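Local coordinates for protein HTH-type transcriptional regulator ascG (Escherichia coli, PDB 3BRQ) that represses the cryptic asc operon as a sequence-specific DNA-binding regulator of the LacI family, at residues Thr126-Val131 / Ala166-Ala171; Ala132-Ala137 / Phe201-Ala206; Glu141-Thr146 / Glu192-Arg197; Glu156-Tyr161 / Lys175-Gly180; Val224-Pro227 / Ser231-Gly234. All coordinates share one frame; numbering follows the deposited sequence.

In the fold
Contacts 2, 3 and 4 lie in the core of one α/β/α layered domain, and all are apolar. Contacts 2 and 3 work on opposite faces of the mixed sheet: helix 123-136 covers strand 203-206 from one side, helix 184-197 covers strand 142-145 from the other. Contact 4 sets helix 152-167 against edge strand 177-178. Contact 1, at the surface, joins helix 123-136 to the end of helix 152-167, so it shares a helix with contact 2 and another with contact 4; its chemistry is ring against amide and imidazole. Contact 5, partly buried where strand 231-235 begins, combines a valine pair with a water bridge.

Contact 1. Residues Thr126-Val131 / Ala166-Ala171; sequences TSFNAV and AQHGIA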
# COMPACT_ATOMS: atom_id res chain seq x y z
N THR B 126 -8.21 -4.77 20.58
CA THR B 126 -8.83 -5.27 19.34
C THR B 126 -8.48 -6.71 19.14
O THR B 126 -9.31 -7.48 18.65
CB THR B 126 -8.37 -4.51 18.11
OG1 THR B 126 -6.96 -4.73 17.94
CG2 THR B 126 -8.57 -3.04 18.32
N SER B 127 -7.24 -7.10 19.48
CA SER B 127 -6.87 -8.49 19.26
C SER B 127 -7.60 -9.36 20.27
O SER B 127 -8.16 -10.41 19.92
CB SER B 127 -5.35 -8.65 19.39
OG SER B 127 -4.98 -9.97 19.10
N PHE B 128 -7.54 -8.93 21.53
CA PHE B 128 -8.28 -9.63 22.60
C PHE B 128 -9.71 -9.85 22.14
O PHE B 128 -10.18 -10.97 22.21
CB PHE B 128 -8.29 -8.81 23.87
CG PHE B 128 -8.94 -9.51 25.06
CD1 PHE B 128 -8.16 -10.02 26.07
CD2 PHE B 128 -10.33 -9.62 25.15
CE1 PHE B 128 -8.78 -10.65 27.19
CE2 PHE B 128 -10.96 -10.24 26.23
CZ PHE B 128 -10.17 -10.76 27.25
N ASN B 129 -10.34 -8.81 21.57
CA ASN B 129 -11.75 -8.91 21.13
C ASN B 129 -12.00 -9.90 20.03
O ASN B 129 -12.98 -10.61 20.07
CB ASN B 129 -12.31 -7.56 20.67
CG ASN B 129 -12.49 -6.60 21.77
OD1 ASN B 129 -12.42 -6.92 22.97
ND2 ASN B 129 -12.70 -5.37 21.38
N ALA B 130 -11.11 -9.95 19.03
CA ALA B 130 -11.23 -10.92 17.92
C ALA B 130 -11.03 -12.37 18.41
O ALA B 130 -11.84 -13.25 18.14
CB ALA B 130 -10.25 -10.54 16.77
N VAL B 131 -10.01 -12.59 19.21
CA VAL B 131 -9.77 -13.89 19.81
C VAL B 131 -10.94 -14.33 20.73
O VAL B 131 -11.37 -15.49 20.67
CB VAL B 131 -8.39 -13.96 20.54
CG1 VAL B 131 -8.16 -15.34 21.26
CG2 VAL B 131 -7.24 -13.64 19.56
N ALA B 166 -5.73 -16.59 28.30
CA ALA B 166 -5.53 -16.78 29.76
C ALA B 166 -6.84 -16.43 30.52
O ALA B 166 -7.26 -17.17 31.47
CB ALA B 166 -4.37 -15.93 30.26
N GLN B 167 -7.48 -15.34 30.11
CA GLN B 167 -8.77 -14.92 30.68
C GLN B 167 -9.92 -15.91 30.46
O GLN B 167 -10.87 -15.91 31.23
CB GLN B 167 -9.18 -13.53 30.19
CG GLN B 167 -8.42 -12.38 30.85
CD GLN B 167 -9.15 -11.04 30.70
OE1 GLN B 167 -10.38 -10.96 30.88
NE2 GLN B 167 -8.39 -9.98 30.38
N HIS B 168 -9.83 -16.77 29.45
CA HIS B 168 -10.84 -17.80 29.23
C HIS B 168 -10.40 -19.18 29.69
O HIS B 168 -11.01 -20.17 29.33
CB HIS B 168 -11.24 -17.87 27.76
CG HIS B 168 -11.93 -16.64 27.25
ND1 HIS B 168 -11.26 -15.47 26.98
CD2 HIS B 168 -13.24 -16.41 26.95
CE1 HIS B 168 -12.12 -14.57 26.53
NE2 HIS B 168 -13.33 -15.12 26.51
N GLY B 169 -9.35 -19.24 30.50
CA GLY B 169 -8.89 -20.49 31.11
C GLY B 169 -8.33 -21.46 30.08
O GLY B 169 -8.45 -22.68 30.25
N ILE B 170 -7.74 -20.91 29.02
CA ILE B 170 -7.04 -21.72 28.00
C ILE B 170 -5.53 -21.60 28.13
O ILE B 170 -4.98 -20.50 28.10
CB ILE B 170 -7.39 -21.31 26.54
CG1 ILE B 170 -8.88 -21.49 26.30
CG2 ILE B 170 -6.59 -22.15 25.57
CD1 ILE B 170 -9.40 -20.95 24.98
N ALA B 171 -4.87 -22.74 28.25
CA ALA B 171 -3.41 -22.78 28.42
C ALA B 171 -2.68 -22.21 27.19
O ALA B 171 -3.06 -22.48 26.05
CB ALA B 171 -2.95 -24.21 28.64
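F128 is the residue of 126-131 that meets the end of the neighbouring helix, touching Q167 and H168. T126 turns its hydroxyl back to H123 O, while S127 OG is hydrogen-bonded to R157 O and so ties helix 123-136 to helix 152-167. The ring of F128 is then carried outward because its CG stands anti to the backbone N (chi1 -176°), which brings CE1 and CZ to the partner segment. Q167 crosses the phenylalanine at about a right angle. Its NE2 lies 3.3 Å from F128 CE1, and its OE1 is 3.6 Å from F128 CZ, so the whole amide sits by the far end of the ring with the two planes 52° apart. Q167 NE2 also makes a weak hydrogen bond to D163 OD2. H168 comes more loosely, CE1 4.3 Å from F128 CZ, its ND1 hydrogen-bonded to A164 O. With an alanine here, the Q167 amide would probably lose its hydrocarbon neighbour and be freer to turn, and a gap would open beside H168. Further on, V131 packs on Y161 and A164. Beyond H168, G169 with positive phi closes helix 152-167 in a Schellman motif, and two helices packed side by side over one face of a sheet are typical of the periplasmic binding protein-like α/β fold.

Contact 2. Residues Ala132-Ala137 / Phe201-Ala206; sequences AELINA and FSALVA
No ring or amide plane takes part where L134 meets A203 and V205; the contact is made of methyl groups, and the flat groups stand at its margins. The F201 ring belongs to the other side of the sheet, against L194 and L195 of helix 184-197, while the F144 ring touches V205 from the adjoining strand. One methyl makes both touches: L134 CD1 extends from helix 123-136 onto strand 203-206. It lies 3.9 Å from A203 CB and 3.4 Å from V205 CG2, the latter tighter than usual for two carbons. The leucine gets there with CG anti to its carbonyl carbon (chi1 -64°) and the chain extended beyond it, so CD1 is carried well clear of the helix backbone. V205 offers the branch that lies beside its own backbone N, and the two side chains meet at a slant. A203 and V205, two residues apart on the strand, both point toward the helix, whereas L204 between them points away to the opposite layer. The other methyl of L134, CD2, is also occupied, packing on I233 CD1 of the next strand. I142 and L291 also touch this leucine. All three residues are buried and bring no polar side-chain atom to the interface, so helix and strand are held here by close fit and the exclusion of water, with no directional bond between them; hydrogen bonds to the flanking strands fix the position of 203-206 itself.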
# COMPACT_ATOMS: atom_id res chain seq x y z
N ALA B 132 -11.45 -13.41 21.56
CA ALA B 132 -12.55 -13.72 22.50
C ALA B 132 -13.80 -14.13 21.73
O ALA B 132 -14.55 -15.01 22.17
CB ALA B 132 -12.86 -12.54 23.42
N GLU B 133 -13.98 -13.53 20.57
CA GLU B 133 -15.08 -13.87 19.68
C GLU B 133 -14.95 -15.29 19.15
O GLU B 133 -15.95 -16.03 19.05
CB GLU B 133 -15.15 -12.89 18.53
CG GLU B 133 -16.35 -13.13 17.60
CD GLU B 133 -16.79 -11.91 16.83
OE1 GLU B 133 -17.54 -12.10 15.82
OE2 GLU B 133 -16.42 -10.77 17.21
N LEU B 134 -13.71 -15.69 18.81
CA LEU B 134 -13.47 -17.05 18.41
C LEU B 134 -13.76 -17.98 19.56
O LEU B 134 -14.46 -18.98 19.35
CB LEU B 134 -12.02 -17.28 17.89
CG LEU B 134 -11.63 -16.54 16.62
CD1 LEU B 134 -10.10 -16.65 16.32
CD2 LEU B 134 -12.43 -16.99 15.42
N ILE B 135 -13.22 -17.70 20.75
CA ILE B 135 -13.45 -18.56 21.92
C ILE B 135 -14.95 -18.73 22.25
O ILE B 135 -15.43 -19.85 22.51
CB ILE B 135 -12.72 -18.08 23.19
CG1 ILE B 135 -11.20 -18.03 22.95
CG2 ILE B 135 -13.09 -19.00 24.42
CD1 ILE B 135 -10.39 -17.33 24.05
N ASN B 136 -15.69 -17.64 22.21
CA ASN B 136 -17.14 -17.70 22.49
C ASN B 136 -17.95 -18.36 21.38
O ASN B 136 -19.04 -18.88 21.66
CB ASN B 136 -17.68 -16.31 22.86
CG ASN B 136 -17.14 -15.82 24.20
OD1 ASN B 136 -16.54 -14.73 24.27
ND2 ASN B 136 -17.29 -16.64 25.25
N ALA B 137 -17.43 -18.36 20.14
CA ALA B 137 -18.00 -19.19 19.07
C ALA B 137 -17.60 -20.68 19.16
O ALA B 137 -17.96 -21.47 18.29
CB ALA B 137 -17.69 -18.63 17.68
N PHE B 201 -5.46 -27.14 15.48
CA PHE B 201 -6.14 -25.90 15.70
C PHE B 201 -7.40 -25.79 14.81
O PHE B 201 -7.38 -26.29 13.67
CB PHE B 201 -5.14 -24.72 15.51
CG PHE B 201 -4.46 -24.66 14.14
CD1 PHE B 201 -5.02 -23.91 13.13
CD2 PHE B 201 -3.27 -25.37 13.90
CE1 PHE B 201 -4.44 -23.85 11.90
CE2 PHE B 201 -2.67 -25.34 12.65
CZ PHE B 201 -3.25 -24.56 11.66
N SER B 202 -8.45 -25.12 15.30
CA SER B 202 -9.69 -24.87 14.53
C SER B 202 -9.79 -23.44 13.97
O SER B 202 -10.63 -23.16 13.10
CB SER B 202 -10.97 -25.24 15.34
OG SER B 202 -11.17 -24.40 16.49
N ALA B 203 -8.92 -22.55 14.43
CA ALA B 203 -8.97 -21.18 13.96
C ALA B 203 -7.56 -20.61 13.94
O ALA B 203 -6.72 -21.04 14.73
CB ALA B 203 -9.92 -20.32 14.88
N LEU B 204 -7.30 -19.68 13.02
CA LEU B 204 -6.01 -19.01 12.90
C LEU B 204 -6.22 -17.49 12.88
O LEU B 204 -7.00 -16.96 12.04
CB LEU B 204 -5.28 -19.43 11.59
CG LEU B 204 -4.05 -18.51 11.35
CD1 LEU B 204 -2.80 -19.21 11.66
CD2 LEU B 204 -4.00 -17.96 9.93
N VAL B 205 -5.51 -16.79 13.76
CA VAL B 205 -5.54 -15.30 13.77
C VAL B 205 -4.21 -14.85 13.19
O VAL B 205 -3.16 -15.17 13.76
CB VAL B 205 -5.74 -14.74 15.21
CG1 VAL B 205 -5.69 -13.21 15.22
CG2 VAL B 205 -7.10 -15.23 15.77
N ALA B 206 -4.25 -14.18 12.00
CA ALA B 206 -3.04 -13.61 11.38
C ALA B 206 -2.99 -12.14 11.73
O ALA B 206 -4.00 -11.47 11.64
CB ALA B 206 -3.07 -13.75 9.84

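Contact 3. Residues Glu141-Thr146 / Glu192-Arg197; sequences EIAFLT and EMLLER
A143 and L145 of strand 142-145 meet L194 of helix 184-197 in the helix-on-sheet packing of a three-layer α/β/α domain, on the side of the sheet away from helices 123-136 and 152-167. One methyl of the helix makes both touches: L194 CD1 lies 3.5 Å from L145 CD1 and 4.0 Å from A143 CB. L194 holds CG anti to its carbonyl carbon (chi1 -59°) and continues extended, which carries CD1 toward the strand. A143 meets it with its CB alone. The side chain of L145 leaves the strand at a slant, and its end bends back toward the helix through an unusual first torsion, chi1 -92°, that lies away from the staggered positions. The two leucines approach each other obliquely, one methyl against another. No polar atom bridges the two segments; R197, one turn further along the helix, instead sends NH1 to the carbonyls of K175 and I177 and so ties the helix to the edge of the sheet. L204 from strand 203-206 and A178 from strand 177-178 adjoin L194 as well, so this leucine spans three strands. Strand 142-145 runs between those two and is hydrogen-bonded to both: A143 N bonds to A203 O on one side, and F144 O accepts from A178 N on the other.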
# COMPACT_ATOMS: atom_id res chain seq x y z
N GLU B 141 -8.75 -24.04 20.39
CA GLU B 141 -7.39 -24.26 19.93
C GLU B 141 -7.20 -23.29 18.77
O GLU B 141 -7.71 -23.49 17.65
CB GLU B 141 -7.20 -25.73 19.52
CG GLU B 141 -7.51 -26.73 20.64
CD GLU B 141 -7.54 -28.16 20.10
OE1 GLU B 141 -8.65 -28.66 19.82
OE2 GLU B 141 -6.45 -28.78 19.95
N ILE B 142 -6.51 -22.19 19.08
CA ILE B 142 -6.41 -21.09 18.16
C ILE B 142 -4.92 -20.84 17.86
O ILE B 142 -4.15 -20.62 18.80
CB ILE B 142 -7.06 -19.78 18.77
CG1 ILE B 142 -8.52 -20.04 19.20
CG2 ILE B 142 -6.91 -18.63 17.81
CD1 ILE B 142 -9.20 -18.87 20.00
N ALA B 143 -4.55 -20.88 16.58
CA ALA B 143 -3.21 -20.49 16.11
C ALA B 143 -3.05 -18.97 15.97
O ALA B 143 -4.02 -18.25 15.80
CB ALA B 143 -2.88 -21.20 14.79
N PHE B 144 -1.83 -18.46 16.06
CA PHE B 144 -1.58 -17.06 15.93
C PHE B 144 -0.30 -16.84 15.10
O PHE B 144 0.76 -17.41 15.38
CB PHE B 144 -1.43 -16.40 17.31
CG PHE B 144 -1.44 -14.91 17.27
CD1 PHE B 144 -2.67 -14.18 17.30
CD2 PHE B 144 -0.22 -14.20 17.22
CE1 PHE B 144 -2.65 -12.75 17.26
CE2 PHE B 144 -0.20 -12.78 17.22
CZ PHE B 144 -1.42 -12.06 17.26
N LEU B 145 -0.46 -16.06 14.03
CA LEU B 145 0.66 -15.56 13.25
C LEU B 145 1.06 -14.12 13.60
O LEU B 145 0.31 -13.17 13.36
CB LEU B 145 0.31 -15.60 11.76
CG LEU B 145 0.64 -16.81 10.88
CD1 LEU B 145 0.28 -18.07 11.55
CD2 LEU B 145 -0.10 -16.69 9.52
N THR B 146 2.26 -13.95 14.14
CA THR B 146 2.75 -12.62 14.50
C THR B 146 3.29 -11.83 13.35
O THR B 146 3.59 -12.36 12.27
CB THR B 146 3.84 -12.69 15.65
OG1 THR B 146 5.14 -12.94 15.07
CG2 THR B 146 3.54 -13.86 16.54
N GLU B 192 2.42 -23.57 6.95
CA GLU B 192 3.06 -24.86 6.65
C GLU B 192 3.83 -25.30 7.92
O GLU B 192 3.81 -26.47 8.28
CB GLU B 192 3.98 -24.74 5.44
CG GLU B 192 4.55 -26.08 4.94
CD GLU B 192 3.44 -27.16 4.74
OE1 GLU B 192 2.40 -26.86 4.08
OE2 GLU B 192 3.60 -28.29 5.29
N MSE B 193 4.44 -24.35 8.61
CA MSE B 193 5.20 -24.70 9.80
C MSE B 193 4.25 -25.23 10.89
O MSE B 193 4.52 -26.27 11.41
CB MSE B 193 6.06 -23.53 10.30
CG MSE B 193 6.86 -23.89 11.62
SE MSE B 193 7.99 -22.44 12.13
CE MSE B 193 6.65 -21.10 12.47
N LEU B 194 3.15 -24.56 11.18
CA LEU B 194 2.12 -25.02 12.14
C LEU B 194 1.53 -26.39 11.83
O LEU B 194 1.34 -27.20 12.72
CB LEU B 194 0.97 -23.96 12.20
CG LEU B 194 1.32 -22.52 12.61
CD1 LEU B 194 0.19 -21.52 12.28
CD2 LEU B 194 1.63 -22.55 14.14
N LEU B 195 1.23 -26.66 10.55
CA LEU B 195 0.76 -27.98 10.13
C LEU B 195 1.79 -29.05 10.31
O LEU B 195 1.42 -30.16 10.69
CB LEU B 195 0.37 -27.99 8.60
CG LEU B 195 -0.72 -26.95 8.24
CD1 LEU B 195 -1.06 -26.97 6.68
CD2 LEU B 195 -1.96 -27.31 8.99
N GLU B 196 3.06 -28.77 9.99
CA GLU B 196 4.13 -29.76 10.29
C GLU B 196 4.30 -29.98 11.82
O GLU B 196 4.58 -31.10 12.25
CB GLU B 196 5.48 -29.34 9.68
CG GLU B 196 5.47 -29.32 8.15
CD GLU B 196 6.70 -28.69 7.54
OE1 GLU B 196 7.53 -28.14 8.29
OE2 GLU B 196 6.80 -28.70 6.29
N ARG B 197 4.13 -28.92 12.63
CA ARG B 197 4.24 -29.05 14.14
C ARG B 197 3.24 -30.04 14.73
O ARG B 197 3.49 -30.62 15.80
CB ARG B 197 4.12 -27.70 14.86
CG ARG B 197 5.36 -26.82 14.79
CD ARG B 197 5.05 -25.54 15.53
NE ARG B 197 6.16 -24.57 15.42
CZ ARG B 197 6.02 -23.27 15.65
NH1 ARG B 197 4.84 -22.78 15.94
NH2 ARG B 197 7.07 -22.48 15.61

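Contact 4. Residues Glu156-Tyr161 / Lys175-Gly180; sequences ERLAGY and KLIANG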
# COMPACT_ATOMS: atom_id res chain seq x y z
N GLU B 156 1.55 -5.74 20.52
CA GLU B 156 0.23 -5.54 21.18
C GLU B 156 -0.79 -6.60 20.77
O GLU B 156 -1.50 -7.18 21.62
CB GLU B 156 -0.29 -4.17 20.80
CG GLU B 156 0.53 -3.04 21.48
CD GLU B 156 0.63 -3.30 22.98
OE1 GLU B 156 -0.39 -3.08 23.69
OE2 GLU B 156 1.70 -3.78 23.43
N ARG B 157 -0.84 -6.91 19.47
CA ARG B 157 -1.77 -7.95 18.99
C ARG B 157 -1.47 -9.31 19.61
O ARG B 157 -2.37 -10.11 19.92
CB ARG B 157 -1.76 -8.02 17.43
CG ARG B 157 -2.35 -6.73 16.84
CD ARG B 157 -2.42 -6.74 15.23
NE ARG B 157 -3.04 -5.49 14.86
CZ ARG B 157 -2.94 -4.91 13.66
NH1 ARG B 157 -2.13 -5.43 12.73
NH2 ARG B 157 -3.57 -3.76 13.45
N LEU B 158 -0.19 -9.62 19.72
CA LEU B 158 0.19 -10.89 20.28
C LEU B 158 -0.20 -10.90 21.74
O LEU B 158 -0.72 -11.90 22.21
CB LEU B 158 1.71 -11.11 20.13
CG LEU B 158 2.36 -12.35 20.76
CD1 LEU B 158 1.68 -13.66 20.35
CD2 LEU B 158 3.85 -12.45 20.37
N ALA B 159 0.06 -9.83 22.44
CA ALA B 159 -0.29 -9.72 23.89
C ALA B 159 -1.82 -9.91 24.07
O ALA B 159 -2.24 -10.56 25.00
CB ALA B 159 0.13 -8.35 24.40
N GLY B 160 -2.62 -9.41 23.12
CA GLY B 160 -4.08 -9.52 23.21
C GLY B 160 -4.54 -10.94 22.98
O GLY B 160 -5.49 -11.39 23.59
N TYR B 161 -3.92 -11.65 22.03
CA TYR B 161 -4.08 -13.08 21.93
C TYR B 161 -3.76 -13.83 23.26
O TYR B 161 -4.58 -14.62 23.70
CB TYR B 161 -3.22 -13.60 20.78
CG TYR B 161 -3.06 -15.11 20.70
CD1 TYR B 161 -4.08 -15.91 20.16
CD2 TYR B 161 -1.89 -15.72 21.13
CE1 TYR B 161 -3.92 -17.31 20.06
CE2 TYR B 161 -1.72 -17.12 21.02
CZ TYR B 161 -2.74 -17.90 20.51
OH TYR B 161 -2.57 -19.27 20.39
N LYS B 175 3.57 -23.57 20.52
CA LYS B 175 3.57 -24.30 19.25
C LYS B 175 2.48 -23.82 18.33
O LYS B 175 2.55 -24.06 17.12
CB LYS B 175 3.54 -25.83 19.43
CG LYS B 175 4.91 -26.35 19.97
CD LYS B 175 4.91 -27.89 20.23
CE LYS B 175 4.30 -28.61 19.04
NZ LYS B 175 4.71 -30.05 18.80
N LEU B 176 1.47 -23.17 18.90
CA LEU B 176 0.42 -22.56 18.10
C LEU B 176 0.76 -21.14 17.63
O LEU B 176 -0.05 -20.52 17.01
CB LEU B 176 -0.93 -22.56 18.83
CG LEU B 176 -1.58 -23.97 18.95
CD1 LEU B 176 -2.74 -23.95 19.95
CD2 LEU B 176 -2.04 -24.45 17.55
N ILE B 177 1.91 -20.60 18.01
CA ILE B 177 2.29 -19.24 17.59
C ILE B 177 3.41 -19.38 16.57
O ILE B 177 4.45 -20.01 16.85
CB ILE B 177 2.80 -18.37 18.78
CG1 ILE B 177 1.66 -18.12 19.81
CG2 ILE B 177 3.33 -17.03 18.25
CD1 ILE B 177 2.15 -17.76 21.22
N ALA B 178 3.22 -18.77 15.42
CA ALA B 178 4.22 -18.82 14.34
C ALA B 178 4.67 -17.37 14.12
O ALA B 178 3.82 -16.48 13.93
CB ALA B 178 3.56 -19.37 13.07
N ASN B 179 5.98 -17.11 14.16
CA ASN B 179 6.49 -15.75 13.97
C ASN B 179 6.52 -15.43 12.47
O ASN B 179 6.99 -16.25 11.67
CB ASN B 179 7.88 -15.59 14.56
CG ASN B 179 7.92 -15.80 16.08
OD1 ASN B 179 8.88 -16.36 16.59
ND2 ASN B 179 6.88 -15.35 16.79
N GLY B 180 5.96 -14.31 12.08
CA GLY B 180 5.77 -13.96 10.66
C GLY B 180 6.40 -12.58 10.44
O GLY B 180 7.01 -11.99 11.36
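Apolar contacts carry most of the meeting between Y161 and L158 of helix 152-167 and I177 of strand 177-178. The Y161 ring comes obliquely against the isoleucine, CE2 lying 3.7 Å from I177 CG1 and 3.9 Å from I177 CD1. L158, one turn earlier, adds its CD1 at 4.2 Å from I177 CD1, so the end of the isoleucine is touched by two residues of the same helix face. Because Y161 keeps CG anti to the backbone N (chi1 169°), its ring extends away from the helix and over the sheet, where it also stacks with F144. The polar part concerns the phenol oxygen. Y161 OH lies 4.0 Å from L176 CB, a packing contact, but its hydrogen bond is to the backbone, at I142 O. A buried hydroxyl is thus satisfied by a strand carbonyl, which would hold the end of the ring in place. No hydrogen bond joins the two segments directly; strand 177-178 is held by F144 and T146 alongside. The chain runs from strand 142-145 through helix 152-167 into strand 177-178, a β-α-β crossover in which the connecting helix lies over its own two parallel strands.

Contact 5. Residues Val224-Pro227 / Ser231-Gly234; sequences VAVP and SVIG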
# COMPACT_ATOMS: atom_id res chain seq x y z
N VAL B 224 -6.94 -28.23 3.49
CA VAL B 224 -7.57 -27.89 4.79
C VAL B 224 -8.63 -26.83 4.55
O VAL B 224 -8.30 -25.71 4.19
CB VAL B 224 -6.54 -27.38 5.84
CG1 VAL B 224 -7.24 -27.10 7.19
CG2 VAL B 224 -5.44 -28.39 6.06
N ALA B 225 -9.89 -27.20 4.78
CA ALA B 225 -11.02 -26.31 4.51
C ALA B 225 -11.09 -25.09 5.40
O ALA B 225 -11.03 -25.21 6.65
CB ALA B 225 -12.35 -27.08 4.57
N VAL B 226 -11.19 -23.93 4.75
CA VAL B 226 -11.52 -22.66 5.39
C VAL B 226 -12.91 -22.22 4.94
O VAL B 226 -13.12 -22.03 3.73
CB VAL B 226 -10.49 -21.56 5.03
CG1 VAL B 226 -10.82 -20.23 5.75
CG2 VAL B 226 -9.12 -22.01 5.40
N PRO B 227 -13.83 -21.96 5.90
CA PRO B 227 -13.63 -21.97 7.37
C PRO B 227 -13.92 -23.28 8.03
O PRO B 227 -13.75 -23.40 9.27
CB PRO B 227 -14.66 -20.95 7.86
CG PRO B 227 -15.77 -21.09 6.88
CD PRO B 227 -15.19 -21.51 5.56
N SER B 231 -11.01 -21.70 10.67
CA SER B 231 -11.49 -20.33 10.52
C SER B 231 -10.29 -19.36 10.53
O SER B 231 -9.35 -19.55 11.31
CB SER B 231 -12.46 -19.99 11.66
OG SER B 231 -13.76 -20.53 11.39
N VAL B 232 -10.33 -18.36 9.64
CA VAL B 232 -9.25 -17.36 9.53
C VAL B 232 -9.75 -15.90 9.74
O VAL B 232 -10.78 -15.47 9.18
CB VAL B 232 -8.50 -17.53 8.15
CG1 VAL B 232 -7.31 -16.54 7.98
CG2 VAL B 232 -8.04 -18.96 7.95
N ILE B 233 -8.98 -15.14 10.51
CA ILE B 233 -9.18 -13.70 10.78
C ILE B 233 -7.84 -12.97 10.53
O ILE B 233 -6.78 -13.49 10.84
CB ILE B 233 -9.65 -13.50 12.28
CG1 ILE B 233 -11.08 -14.07 12.47
CG2 ILE B 233 -9.64 -12.05 12.69
CD1 ILE B 233 -11.77 -13.60 13.79
N GLY B 234 -7.90 -11.80 9.90
CA GLY B 234 -6.75 -10.91 9.79
C GLY B 234 -7.04 -9.59 10.45
O GLY B 234 -8.05 -9.45 11.13
O HOH W 1 -13.41 -23.60 11.88
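V226 touches V232, and P227 touches S231, across the loop that closes the β-α-β unit of strand 203-206, helix 209-221 and strand 231-235 in the α/β domain. The valines share one conformation, each with CG1 anti to the backbone N (chi1 -178°) and CG2 beside it. They are presented differently, however, and cross at about a right angle: V232 CG2 lies 3.8 Å from V226 CG1 and 4.1 Å from V226 CG2, so a single methyl of the strand touches both branches of the loop valine. L219 from helix 209-221 also touches V226, and A212 and M216 of that helix touch V232, which makes the pair part of the apolar layer beneath the helix. P227 follows a cis peptide bond. The cis link probably helps set the two side chains on different neighbours, the valine on L219 and the proline on the start of the strand. There P227 CB stands 3.7 Å from S231 OG. The CB of S231 is directed away from the loop, yet OG, anti to its carbonyl carbon (chi1 -80°), still lies beside the proline and is hydrogen-bonded to I292 O. P227 O and S231 do not bond directly; instead one water clasps the two ends of the turn, donating to P227 O at 2.6 Å and to S231 OG at 3.1 Å.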